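Local coordinates for protein epoxide hydrolase (Aspergillus niger, PDB 3G02) that probably hydrolyses epoxides to vicinal diols with an alpha/beta-hydrolase fold, in a variant evolved for enantioselectivity, at residues 64-69 with 270-275; 96-101 with 147-152; 339-344 with 362-367. The protein carries 9 engineered substitutions. All coordinates share one frame; numbering follows the deposited sequence.

Contact 1: residues 64-69 with 270-275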
ATOM      1  N   THR A  64      16.292  11.721   9.512  1.00 11.41           N
ATOM      2  CA  THR A  64      16.283  13.069  10.096  1.00 12.38           C
ATOM      3  C   THR A  64      15.000  13.331  10.885  1.00 12.05           C
ATOM      4  O   THR A  64      15.041  13.883  11.985  1.00 12.43           O
ATOM      5  CB  THR A  64      16.477  14.151   9.009  1.00 12.76           C
ATOM      6  OG1 THR A  64      17.760  13.975   8.394  1.00 15.10           O
ATOM      7  CG2 THR A  64      16.399  15.560   9.604  1.00 13.72           C
ATOM      8  N   MET A  65      13.864  12.918  10.331  1.00 11.56           N
ATOM      9  CA  MET A  65      12.582  13.106  11.013  1.00 11.07           C
ATOM     10  C   MET A  65      12.461  12.261  12.274  1.00 11.21           C
ATOM     11  O   MET A  65      11.893  12.717  13.269  1.00 10.43           O
ATOM     12  CB  MET A  65      11.416  12.818  10.066  1.00 11.02           C
ATOM     13  CG  MET A  65      11.267  13.849   8.965  1.00 11.04           C
ATOM     14  SD  MET A  65      10.728  15.461   9.566  1.00 11.69           S
ATOM     15  CE  MET A  65       8.969  15.193   9.777  1.00 11.14           C
ATOM     16  N   ARG A  66      12.996  11.037  12.235  1.00 11.35           N
ATOM     17  CA  ARG A  66      13.020  10.170  13.414  1.00 12.48           C
ATOM     18  C   ARG A  66      13.833  10.810  14.536  1.00 12.68           C
ATOM     19  O   ARG A  66      13.407  10.814  15.690  1.00 12.24           O
ATOM     20  CB  ARG A  66      13.579   8.785  13.073  1.00 12.39           C
ATOM     21  CG  ARG A  66      13.621   7.838  14.267  1.00 13.72           C
ATOM     22  CD  ARG A  66      14.175   6.472  13.897  1.00 13.97           C
ATOM     23  NE  ARG A  66      14.466   5.677  15.088  1.00 16.76           N
ATOM     24  CZ  ARG A  66      15.602   5.753  15.777  1.00 17.63           C
ATOM     25  NH1 ARG A  66      16.568   6.582  15.397  1.00 18.32           N
ATOM     26  NH2 ARG A  66      15.777   4.998  16.850  1.00 18.77           N
ATOM     27  N   GLU A  67      14.991  11.361  14.180  1.00 13.38           N
ATOM     28  CA  GLU A  67      15.834  12.057  15.150  1.00 14.34           C
ATOM     29  C   GLU A  67      15.144  13.286  15.736  1.00 14.06           C
ATOM     30  O   GLU A  67      15.181  13.504  16.953  1.00 14.13           O
ATOM     31  CB  GLU A  67      17.183  12.436  14.534  1.00 14.86           C
ATOM     32  CG  GLU A  67      18.340  11.613  15.076  1.00 18.81           C
ATOM     33  CD  GLU A  67      18.487  11.739  16.588  1.00 21.65           C
ATOM     34  OE1 GLU A  67      18.265  10.729  17.287  1.00 23.59           O
ATOM     35  OE2 GLU A  67      18.806  12.846  17.079  1.00 25.02           O
ATOM     36  N   LYS A  68      14.514  14.076  14.869  1.00 13.70           N
ATOM     37  CA  LYS A  68      13.733  15.242  15.290  1.00 13.78           C
ATOM     38  C   LYS A  68      12.600  14.847  16.237  1.00 13.46           C
ATOM     39  O   LYS A  68      12.375  15.498  17.260  1.00 13.32           O
ATOM     40  CB  LYS A  68      13.174  15.990  14.076  1.00 13.75           C
ATOM     41  CG  LYS A  68      14.203  16.834  13.330  1.00 14.78           C
ATOM     42  CD  LYS A  68      13.574  17.605  12.180  1.00 14.90           C
ATOM     43  CE  LYS A  68      14.591  18.520  11.513  1.00 17.40           C
ATOM     44  NZ  LYS A  68      14.023  19.182  10.304  1.00 19.67           N
ATOM     45  N   TRP A  69      11.899  13.767  15.901  1.00 13.08           N
ATOM     46  CA  TRP A  69      10.789  13.282  16.711  1.00 13.11           C
ATOM     47  C   TRP A  69      11.255  12.887  18.114  1.00 14.01           C
ATOM     48  O   TRP A  69      10.542  13.090  19.098  1.00 14.18           O
ATOM     49  CB  TRP A  69      10.144  12.079  16.025  1.00 11.97           C
ATOM     50  CG  TRP A  69       8.674  11.949  16.226  1.00 10.74           C
ATOM     51  CD1 TRP A  69       7.881  12.663  17.082  1.00 10.06           C
ATOM     52  CD2 TRP A  69       7.813  11.019  15.564  1.00  9.73           C
ATOM     53  NE1 TRP A  69       6.576  12.242  16.979  1.00  9.33           N
ATOM     54  CE2 TRP A  69       6.508  11.229  16.056  1.00  9.47           C
ATOM     55  CE3 TRP A  69       8.022  10.026  14.598  1.00  9.86           C
ATOM     56  CZ2 TRP A  69       5.414  10.486  15.609  1.00  9.97           C
ATOM     57  CZ3 TRP A  69       6.939   9.285  14.158  1.00  9.94           C
ATOM     58  CH2 TRP A  69       5.652   9.521  14.658  1.00 10.18           C
ATOM     59  N   SER A 270       3.910   0.650  14.264  1.00  8.89           N
ATOM     60  CA  SER A 270       5.053   1.505  14.561  1.00  8.39           C
ATOM     61  C   SER A 270       4.755   2.934  14.135  1.00  8.48           C
ATOM     62  O   SER A 270       4.202   3.159  13.052  1.00  8.20           O
ATOM     63  CB  SER A 270       6.299   1.009  13.825  1.00  8.68           C
ATOM     64  OG  SER A 270       7.304   2.011  13.779  1.00  9.14           O
ATOM     65  N   PRO A 271       5.132   3.916  14.973  1.00  8.07           N
ATOM     66  CA  PRO A 271       4.921   5.316  14.599  1.00  8.09           C
ATOM     67  C   PRO A 271       5.740   5.731  13.376  1.00  7.79           C
ATOM     68  O   PRO A 271       5.360   6.662  12.668  1.00  8.11           O
ATOM     69  CB  PRO A 271       5.362   6.087  15.852  1.00  7.97           C
ATOM     70  CG  PRO A 271       6.297   5.154  16.559  1.00  8.44           C
ATOM     71  CD  PRO A 271       5.753   3.786  16.309  1.00  8.41           C
ATOM     72  N   ILE A 272       6.852   5.041  13.137  1.00  7.50           N
ATOM     73  CA  ILE A 272       7.685   5.305  11.964  1.00  7.70           C
ATOM     74  C   ILE A 272       7.015   4.800  10.674  1.00  7.28           C
ATOM     75  O   ILE A 272       7.122   5.447   9.626  1.00  7.45           O
ATOM     76  CB  ILE A 272       9.124   4.760  12.160  1.00  8.01           C
ATOM     77  CG1 ILE A 272       9.887   5.667  13.145  1.00  9.18           C
ATOM     78  CG2 ILE A 272       9.870   4.602  10.829  1.00  8.65           C
ATOM     79  CD1 ILE A 272      10.135   7.085  12.681  1.00 10.33           C
ATOM     80  N   ALA A 273       6.310   3.672  10.760  1.00  6.99           N
ATOM     81  CA  ALA A 273       5.483   3.210   9.640  1.00  6.52           C
ATOM     82  C   ALA A 273       4.444   4.268   9.283  1.00  6.37           C
ATOM     83  O   ALA A 273       4.295   4.635   8.118  1.00  6.52           O
ATOM     84  CB  ALA A 273       4.803   1.883   9.965  1.00  6.61           C
ATOM     85  N   LEU A 274       3.745   4.768  10.297  1.00  6.14           N
ATOM     86  CA  LEU A 274       2.743   5.794  10.075  1.00  5.66           C
ATOM     87  C   LEU A 274       3.362   7.065   9.472  1.00  5.68           C
ATOM     88  O   LEU A 274       2.817   7.652   8.531  1.00  5.91           O
ATOM     89  CB  LEU A 274       2.008   6.099  11.381  1.00  5.83           C
ATOM     90  CG  LEU A 274       0.801   7.030  11.271  1.00  5.46           C
ATOM     91  CD1 LEU A 274      -0.368   6.363  10.573  1.00  5.46           C
ATOM     92  CD2 LEU A 274       0.409   7.488  12.664  1.00  5.22           C
ATOM     93  N   LEU A 275       4.503   7.485  10.016  1.00  5.75           N
ATOM     94  CA  LEU A 275       5.187   8.684   9.527  1.00  5.84           C
ATOM     95  C   LEU A 275       5.589   8.557   8.056  1.00  5.85           C
ATOM     96  O   LEU A 275       5.440   9.507   7.288  1.00  6.11           O
ATOM     97  CB  LEU A 275       6.418   9.002  10.387  1.00  6.46           C
ATOM     98  CG  LEU A 275       7.329  10.160   9.957  1.00  6.42           C
ATOM     99  CD1 LEU A 275       6.622  11.507  10.006  1.00  8.30           C
ATOM    100  CD2 LEU A 275       8.572  10.199  10.835  1.00  6.99           C
TER
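Trp69 reaches from one helix to the first turn of another and meets Pro271, Ile272 and Leu275, in an apolar helix-helix contact that joins helix 59-71, within the N-terminal epoxide hydrolase region, to helix 271-284. The axes of the two short segments run at 127° and come no closer than 11.4 Å, too far for backbones to touch, and no hydrogen bond crosses; side chains fill the distance. The tight part lies round the six-membered half of the indole. Trp69 CH2 stands 3.6 Å from Pro271 CB, while Pro271 O lies in the ring plane at the edge, 3.4 Å from Trp69 CZ3. That carbonyl also takes the first-turn bond from Leu275 N, so the indole edge meets an acceptor already engaged. Leu275 runs counter to the indole and brings CD2 to 3.8 Å from Trp69 CE3; this same methyl is 3.9 Å from Met65 CB and thus bridges two residues one helical turn apart. The indole N-H points elsewhere, to Ser300 OG, and helices 26-38 and 292-304 pack around the tryptophan.

Toward Arg66 the contact is looser and nearer solvent. With CG anti to the backbone N (chi1 -180°) and the chain extended as far as NE, this partly exposed side chain leads off to the carbonyls of Val36 and Arg37, which accept from NE and NH2. It offers the contact only the start of its aliphatic chain, crossed at about a right angle by Ile272. Ser270 caps the second helix, its OG accepting from Ile272 N, and the second subunit's Ser269 packs on Ile272. The isoleucine ends in CD1, which lies 3.9 Å from Arg66 CB.

Contact 2: residues 96-101 with 147-152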
ATOM      1  N   THR A  96     -19.152   9.160  19.419  1.00 12.96           N
ATOM      2  CA  THR A  96     -18.679  10.420  19.977  1.00 12.64           C
ATOM      3  C   THR A  96     -18.167  11.270  18.820  1.00 12.24           C
ATOM      4  O   THR A  96     -17.203  10.896  18.152  1.00 12.35           O
ATOM      5  CB  THR A  96     -17.565  10.195  21.011  1.00 12.87           C
ATOM      6  OG1 THR A  96     -18.078   9.416  22.101  1.00 13.81           O
ATOM      7  CG2 THR A  96     -17.040  11.525  21.551  1.00 12.94           C
ATOM      8  N   ILE A  97     -18.833  12.392  18.567  1.00 11.42           N
ATOM      9  CA  ILE A  97     -18.409  13.298  17.506  1.00 10.85           C
ATOM     10  C   ILE A  97     -17.775  14.538  18.108  1.00 10.59           C
ATOM     11  O   ILE A  97     -18.444  15.340  18.762  1.00 10.76           O
ATOM     12  CB  ILE A  97     -19.568  13.668  16.542  1.00 10.61           C
ATOM     13  CG1 ILE A  97     -20.153  12.402  15.893  1.00 11.11           C
ATOM     14  CG2 ILE A  97     -19.107  14.676  15.480  1.00 10.85           C
ATOM     15  CD1 ILE A  97     -19.126  11.511  15.168  1.00 11.21           C
ATOM     16  N   HIS A  98     -16.470  14.660  17.895  1.00 10.10           N
ATOM     17  CA  HIS A  98     -15.692  15.815  18.300  1.00  9.61           C
ATOM     18  C   HIS A  98     -15.839  16.934  17.266  1.00  9.51           C
ATOM     19  O   HIS A  98     -15.972  16.674  16.064  1.00  9.57           O
ATOM     20  CB  HIS A  98     -14.225  15.394  18.453  1.00  9.52           C
ATOM     21  CG  HIS A  98     -13.261  16.535  18.493  1.00  9.36           C
ATOM     22  ND1 HIS A  98     -12.672  17.051  17.359  1.00  9.34           N
ATOM     23  CD2 HIS A  98     -12.782  17.257  19.532  1.00  9.58           C
ATOM     24  CE1 HIS A  98     -11.875  18.049  17.699  1.00 10.58           C
ATOM     25  NE2 HIS A  98     -11.923  18.194  19.011  1.00  9.49           N
ATOM     26  N   PHE A  99     -15.833  18.179  17.733  1.00  9.70           N
ATOM     27  CA  PHE A  99     -15.781  19.320  16.823  1.00  9.85           C
ATOM     28  C   PHE A  99     -15.147  20.528  17.478  1.00  9.71           C
ATOM     29  O   PHE A  99     -15.263  20.722  18.686  1.00  9.93           O
ATOM     30  CB  PHE A  99     -17.165  19.673  16.236  1.00 10.23           C
ATOM     31  CG  PHE A  99     -18.217  20.017  17.264  1.00 11.21           C
ATOM     32  CD1 PHE A  99     -18.973  19.015  17.868  1.00 12.09           C
ATOM     33  CD2 PHE A  99     -18.485  21.346  17.586  1.00 12.30           C
ATOM     34  CE1 PHE A  99     -19.961  19.330  18.803  1.00 13.04           C
ATOM     35  CE2 PHE A  99     -19.467  21.670  18.522  1.00 12.42           C
ATOM     36  CZ  PHE A  99     -20.208  20.662  19.125  1.00 12.84           C
ATOM     37  N   ALA A 100     -14.439  21.315  16.669  1.00  9.64           N
ATOM     38  CA  ALA A 100     -13.990  22.638  17.069  1.00  9.94           C
ATOM     39  C   ALA A 100     -14.984  23.629  16.480  1.00  9.83           C
ATOM     40  O   ALA A 100     -15.653  23.339  15.485  1.00 10.00           O
ATOM     41  CB  ALA A 100     -12.591  22.911  16.542  1.00  9.81           C
ATOM     42  N   ALA A 101     -15.097  24.805  17.095  1.00 10.42           N
ATOM     43  CA  ALA A 101     -16.060  25.787  16.612  1.00 10.77           C
ATOM     44  C   ALA A 101     -15.731  27.204  17.029  1.00 10.77           C
ATOM     45  O   ALA A 101     -15.146  27.429  18.083  1.00 11.42           O
ATOM     46  CB  ALA A 101     -17.467  25.436  17.091  1.00 10.89           C
ATOM     47  N   VAL A 147     -16.221  22.899  12.814  1.00  9.17           N
ATOM     48  CA  VAL A 147     -15.185  22.057  12.216  1.00  9.23           C
ATOM     49  C   VAL A 147     -15.232  20.673  12.878  1.00  9.05           C
ATOM     50  O   VAL A 147     -14.560  20.435  13.890  1.00  9.86           O
ATOM     51  CB  VAL A 147     -13.777  22.679  12.372  1.00  9.10           C
ATOM     52  CG1 VAL A 147     -12.756  21.869  11.591  1.00  9.69           C
ATOM     53  CG2 VAL A 147     -13.765  24.128  11.894  1.00  9.45           C
ATOM     54  N   PRO A 148     -16.044  19.762  12.307  1.00  9.25           N
ATOM     55  CA  PRO A 148     -16.168  18.450  12.919  1.00  9.21           C
ATOM     56  C   PRO A 148     -15.005  17.523  12.607  1.00  9.06           C
ATOM     57  O   PRO A 148     -14.371  17.631  11.550  1.00  9.21           O
ATOM     58  CB  PRO A 148     -17.454  17.897  12.299  1.00  9.44           C
ATOM     59  CG  PRO A 148     -17.549  18.536  10.986  1.00  9.61           C
ATOM     60  CD  PRO A 148     -16.893  19.895  11.110  1.00  9.35           C
ATOM     61  N   SER A 149     -14.738  16.611  13.533  1.00  8.79           N
ATOM     62  CA  SER A 149     -13.897  15.471  13.230  1.00  8.44           C
ATOM     63  C   SER A 149     -14.825  14.408  12.675  1.00  8.66           C
ATOM     64  O   SER A 149     -15.759  13.966  13.354  1.00  8.76           O
ATOM     65  CB  SER A 149     -13.189  14.966  14.482  1.00  8.52           C
ATOM     66  OG  SER A 149     -12.196  15.882  14.907  1.00  8.06           O
ATOM     67  N   LEU A 150     -14.595  14.018  11.429  1.00  8.54           N
ATOM     68  CA  LEU A 150     -15.430  13.006  10.800  1.00  8.95           C
ATOM     69  C   LEU A 150     -15.297  11.693  11.565  1.00  8.96           C
ATOM     70  O   LEU A 150     -14.270  11.440  12.195  1.00  8.68           O
ATOM     71  CB  LEU A 150     -15.040  12.816   9.327  1.00  9.22           C
ATOM     72  CG  LEU A 150     -15.303  13.975   8.358  1.00 10.05           C
ATOM     73  CD1 LEU A 150     -14.756  13.650   6.983  1.00 10.32           C
ATOM     74  CD2 LEU A 150     -16.796  14.308   8.260  1.00 11.32           C
ATOM     75  N   PRO A 151     -16.354  10.860  11.542  1.00  8.75           N
ATOM     76  CA  PRO A 151     -16.261   9.529  12.141  1.00  8.58           C
ATOM     77  C   PRO A 151     -14.943   8.835  11.793  1.00  8.21           C
ATOM     78  O   PRO A 151     -14.537   8.814  10.621  1.00  7.72           O
ATOM     79  CB  PRO A 151     -17.444   8.798  11.516  1.00  8.90           C
ATOM     80  CG  PRO A 151     -18.482   9.883  11.363  1.00  8.83           C
ATOM     81  CD  PRO A 151     -17.692  11.120  10.977  1.00  9.05           C
ATOM     82  N   GLY A 152     -14.278   8.303  12.815  1.00  8.05           N
ATOM     83  CA  GLY A 152     -13.019   7.586  12.634  1.00  7.94           C
ATOM     84  C   GLY A 152     -11.750   8.419  12.720  1.00  7.93           C
ATOM     85  O   GLY A 152     -10.653   7.863  12.675  1.00  8.37           O
TER
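A chi1 of 164° swings the His98 imidazole away from its own amide nitrogen, and a chi1 of -70° turns Ser149 OG back beside its own N; with these settings ring and hydroxyl meet beside paired backbones. Ser149 OG comes to the edge of the imidazole, near its plane, 2.8 Å from His98 ND1, and the two are hydrogen-bonded.

The backbones run antiparallel and join strands 95-102 and 143-148 in the central mixed sheet of the alpha/beta-hydrolase fold. Ala100 and Val147 form a hydrogen-bonded pair: Ala100 N gives to Val147 O over 2.9 Å, and Val147 N gives back to Ala100 O. Phe99 and Pro148 make the adjacent non-hydrogen-bonded pair, with CA atoms only 4.0 Å apart. Beyond the regular strand, Ser149 N donates to His98 O at 2.8 Å and a nearly straight 171°, so serine and histidine are tied through backbone and side chain alike.

On the face of Phe99 and Pro148, the phenyl starts with Phe99 CB 3.7 Å from Pro148 CA, and its ring leads off to Phe88; Leu177 of helix 167-180 covers both residues. Farther along, Ile97 CD1 rests 4.2 Å from Pro151 CG, crossing it at a slant.

Second-shell partners extend the polar pair: Gln87 OE1 bonds to His98 NE2 and Thr154 OG1 to Ser149 OG, while Phe122 and Phe155 meet the imidazole edge-to-face. With both ring nitrogens engaged, this buried imidazole is probably held against rotation, and its bonds run on through neutral side chains.

Contact 3: residues 339-344 with 362-367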
ATOM      1  N   LYS A 339     -28.225  23.020  -5.743  1.00 18.59           N
ATOM      2  CA  LYS A 339     -28.091  24.199  -4.887  1.00 17.99           C
ATOM      3  C   LYS A 339     -26.881  25.040  -5.309  1.00 17.17           C
ATOM      4  O   LYS A 339     -26.023  24.545  -6.043  1.00 17.21           O
ATOM      5  CB  LYS A 339     -27.971  23.765  -3.426  1.00 18.11           C
ATOM      6  CG  LYS A 339     -29.248  23.141  -2.889  1.00 18.49           C
ATOM      7  CD  LYS A 339     -28.963  22.249  -1.720  1.00 19.14           C
ATOM      8  CE  LYS A 339     -30.174  21.401  -1.379  1.00 19.22           C
ATOM      9  NZ  LYS A 339     -29.824  20.406  -0.336  1.00 18.82           N
ATOM     10  N   PRO A 340     -26.819  26.316  -4.869  1.00 16.62           N
ATOM     11  CA  PRO A 340     -25.655  27.150  -5.181  1.00 16.00           C
ATOM     12  C   PRO A 340     -24.349  26.433  -4.845  1.00 15.34           C
ATOM     13  O   PRO A 340     -24.169  25.958  -3.719  1.00 15.25           O
ATOM     14  CB  PRO A 340     -25.853  28.374  -4.289  1.00 16.18           C
ATOM     15  CG  PRO A 340     -27.331  28.482  -4.149  1.00 16.53           C
ATOM     16  CD  PRO A 340     -27.821  27.061  -4.080  1.00 16.65           C
ATOM     17  N   PHE A 341     -23.470  26.356  -5.840  1.00 14.62           N
ATOM     18  CA  PHE A 341     -22.260  25.545  -5.786  1.00 14.25           C
ATOM     19  C   PHE A 341     -21.080  26.443  -6.136  1.00 13.79           C
ATOM     20  O   PHE A 341     -21.121  27.184  -7.118  1.00 13.77           O
ATOM     21  CB  PHE A 341     -22.420  24.374  -6.770  1.00 14.11           C
ATOM     22  CG  PHE A 341     -21.191  23.520  -6.955  1.00 14.18           C
ATOM     23  CD1 PHE A 341     -20.383  23.159  -5.880  1.00 14.28           C
ATOM     24  CD2 PHE A 341     -20.882  23.025  -8.216  1.00 14.20           C
ATOM     25  CE1 PHE A 341     -19.258  22.356  -6.081  1.00 14.47           C
ATOM     26  CE2 PHE A 341     -19.770  22.217  -8.421  1.00 14.51           C
ATOM     27  CZ  PHE A 341     -18.955  21.882  -7.348  1.00 14.62           C
ATOM     28  N   GLY A 342     -20.046  26.397  -5.296  1.00 13.36           N
ATOM     29  CA  GLY A 342     -18.851  27.211  -5.483  1.00 12.62           C
ATOM     30  C   GLY A 342     -17.600  26.363  -5.453  1.00 12.36           C
ATOM     31  O   GLY A 342     -17.581  25.296  -4.831  1.00 12.15           O
ATOM     32  N   PHE A 343     -16.560  26.828  -6.140  1.00 12.02           N
ATOM     33  CA  PHE A 343     -15.307  26.093  -6.210  1.00 11.86           C
ATOM     34  C   PHE A 343     -14.084  26.994  -6.121  1.00 11.94           C
ATOM     35  O   PHE A 343     -14.036  28.057  -6.745  1.00 12.07           O
ATOM     36  CB  PHE A 343     -15.246  25.250  -7.484  1.00 11.70           C
ATOM     37  CG  PHE A 343     -14.246  24.130  -7.412  1.00 11.56           C
ATOM     38  CD1 PHE A 343     -14.609  22.893  -6.880  1.00 11.17           C
ATOM     39  CD2 PHE A 343     -12.939  24.315  -7.856  1.00 11.26           C
ATOM     40  CE1 PHE A 343     -13.684  21.858  -6.801  1.00 11.79           C
ATOM     41  CE2 PHE A 343     -12.009  23.284  -7.772  1.00 11.27           C
ATOM     42  CZ  PHE A 343     -12.389  22.055  -7.247  1.00 11.00           C
ATOM     43  N   SER A 344     -13.103  26.553  -5.333  1.00 11.53           N
ATOM     44  CA  SER A 344     -11.789  27.190  -5.275  1.00 11.29           C
ATOM     45  C   SER A 344     -10.739  26.239  -5.834  1.00 11.30           C
ATOM     46  O   SER A 344     -10.531  25.142  -5.303  1.00 10.73           O
ATOM     47  CB  SER A 344     -11.432  27.588  -3.844  1.00 11.48           C
ATOM     48  OG  SER A 344     -12.257  28.641  -3.383  1.00 11.90           O
ATOM     49  N   GLY A 362     -22.628  20.537 -11.047  1.00 16.73           N
ATOM     50  CA  GLY A 362     -23.458  21.339 -10.163  1.00 16.97           C
ATOM     51  C   GLY A 362     -23.802  22.709 -10.703  1.00 17.10           C
ATOM     52  O   GLY A 362     -23.299  23.123 -11.749  1.00 17.32           O
ATOM     53  N   ASN A 363     -24.670  23.402  -9.971  1.00 17.42           N
ATOM     54  CA  ASN A 363     -25.047  24.780 -10.260  1.00 17.70           C
ATOM     55  C   ASN A 363     -23.902  25.706  -9.842  1.00 17.44           C
ATOM     56  O   ASN A 363     -23.983  26.412  -8.830  1.00 17.39           O
ATOM     57  CB  ASN A 363     -26.361  25.109  -9.532  1.00 17.96           C
ATOM     58  CG  ASN A 363     -26.810  26.552  -9.722  1.00 19.13           C
ATOM     59  OD1 ASN A 363     -26.534  27.185 -10.746  1.00 21.13           O
ATOM     60  ND2 ASN A 363     -27.510  27.077  -8.723  1.00 20.62           N
ATOM     61  N   LEU A 364     -22.832  25.682 -10.635  1.00 17.48           N
ATOM     62  CA  LEU A 364     -21.601  26.399 -10.315  1.00 17.63           C
ATOM     63  C   LEU A 364     -21.757  27.896 -10.563  1.00 17.73           C
ATOM     64  O   LEU A 364     -21.630  28.365 -11.697  1.00 18.28           O
ATOM     65  CB  LEU A 364     -20.416  25.826 -11.106  1.00 17.53           C
ATOM     66  CG  LEU A 364     -19.019  26.369 -10.781  1.00 17.38           C
ATOM     67  CD1 LEU A 364     -18.551  25.897  -9.408  1.00 18.05           C
ATOM     68  CD2 LEU A 364     -18.028  25.963 -11.856  1.00 17.72           C
ATOM     69  N   VAL A 365     -22.033  28.627  -9.488  1.00 17.77           N
ATOM     70  CA  VAL A 365     -22.293  30.068  -9.560  1.00 17.82           C
ATOM     71  C   VAL A 365     -21.086  30.881  -9.097  1.00 17.75           C
ATOM     72  O   VAL A 365     -21.080  32.111  -9.180  1.00 17.80           O
ATOM     73  CB  VAL A 365     -23.535  30.462  -8.714  1.00 17.82           C
ATOM     74  CG1 VAL A 365     -24.803  29.834  -9.290  1.00 18.21           C
ATOM     75  CG2 VAL A 365     -23.353  30.069  -7.249  1.00 18.31           C
ATOM     76  N   PHE A 366     -20.063  30.182  -8.613  1.00 17.49           N
ATOM     77  CA  PHE A 366     -18.901  30.819  -8.006  1.00 17.44           C
ATOM     78  C   PHE A 366     -17.667  29.975  -8.295  1.00 17.42           C
ATOM     79  O   PHE A 366     -17.638  28.782  -7.995  1.00 17.38           O
ATOM     80  CB  PHE A 366     -19.135  30.960  -6.498  1.00 17.29           C
ATOM     81  CG  PHE A 366     -17.996  31.592  -5.743  1.00 17.52           C
ATOM     82  CD1 PHE A 366     -16.929  30.819  -5.283  1.00 17.35           C
ATOM     83  CD2 PHE A 366     -18.014  32.950  -5.445  1.00 17.30           C
ATOM     84  CE1 PHE A 366     -15.888  31.397  -4.569  1.00 17.47           C
ATOM     85  CE2 PHE A 366     -16.975  33.537  -4.729  1.00 17.65           C
ATOM     86  CZ  PHE A 366     -15.913  32.759  -4.289  1.00 17.38           C
ATOM     87  N   PHE A 367     -16.660  30.600  -8.897  1.00 17.36           N
ATOM     88  CA  PHE A 367     -15.397  29.933  -9.186  1.00 17.64           C
ATOM     89  C   PHE A 367     -14.247  30.899  -8.971  1.00 18.02           C
ATOM     90  O   PHE A 367     -14.300  32.050  -9.411  1.00 18.22           O
ATOM     91  CB  PHE A 367     -15.378  29.397 -10.622  1.00 17.71           C
ATOM     92  CG  PHE A 367     -14.161  28.572 -10.951  1.00 17.62           C
ATOM     93  CD1 PHE A 367     -14.156  27.197 -10.734  1.00 17.88           C
ATOM     94  CD2 PHE A 367     -13.019  29.169 -11.480  1.00 17.87           C
ATOM     95  CE1 PHE A 367     -13.031  26.429 -11.035  1.00 18.03           C
ATOM     96  CE2 PHE A 367     -11.891  28.410 -11.785  1.00 18.70           C
ATOM     97  CZ  PHE A 367     -11.899  27.038 -11.563  1.00 17.81           C
TER
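Phe341 and Leu364 pair across two parallel strands, 340-345 and 362-369, of a beta-alpha-beta unit at one edge of the alpha/beta-hydrolase sheet. Three hydrogen bonds cross. Phe341 N donates to Asn363 O over 3.0 Å, bent to 136° at the hydrogen, from above the carbonyl plane. Phe341 O accepts from Val365 N at 2.9 Å, nearly along the C=O axis, and Leu364 CA adds a CA-H...O contact to the same oxygen. Farther on, Phe343 N donates to Phe366 O at 2.9 Å, an acceptor that Gly342 CA also approaches.

The pairing is interrupted by a beta bulge: Phe341 pairs with Leu364, but Gly342 pairs with Phe366, which leaves Val365 as the extra residue. Before it, Asn363 centres an inverse gamma turn with a weak bond from Leu364 N to Gly362 O. The N-to-C directions of the two short segments differ by 56°. The far edge of strand 340-345 is bonded to strand 209-214, where Gly342 pairs with Val212 and Leu214. Two polar side chains find partners outside as well: Lys339 NZ donates to the carbonyls of Cys209 and Gly203, and Ser344 OG bonds to Asp388 and His213.

On the face of Phe341, Phe343, Leu364 and Phe367, apolar groups close the contact. Gly362 lets the Phe341 ring come in, Phe341 CD2 lying 3.6 Å from Gly362 CA. Phe343 and Phe367 run alongside each other in the same direction, CD2 of Phe343 3.8 Å from CE1 of Phe367. Leu364 CD1 sits over one face of the Phe341 ring, 4.2 Å from its centroid and offset toward the rim, and the same methyl is 3.9 Å from Phe343 CB.

Contacts 2 and 3 belong to the same central sheet, with centres about 25 Å apart: contact 2 joins antiparallel neighbours, all of whose touching residues are buried, contact 3 the parallel pair that includes the strand 362-369 at one edge, and is partly exposed. Contact 1 lies outside the sheet, between helices, about 40 Å from contact 3 (centre to centre) and on the opposite side of the chain's centre. It is largely buried too, yet holds mainly by apolar side-chain contact, with no hydrogen bond across, whereas the strand contacts are built on backbone hydrogen bonds. Contact 2 adds a side-chain polar pair; contact 3, a bulge and aromatic packing. Of the three, contact 1 alone touches the second subunit.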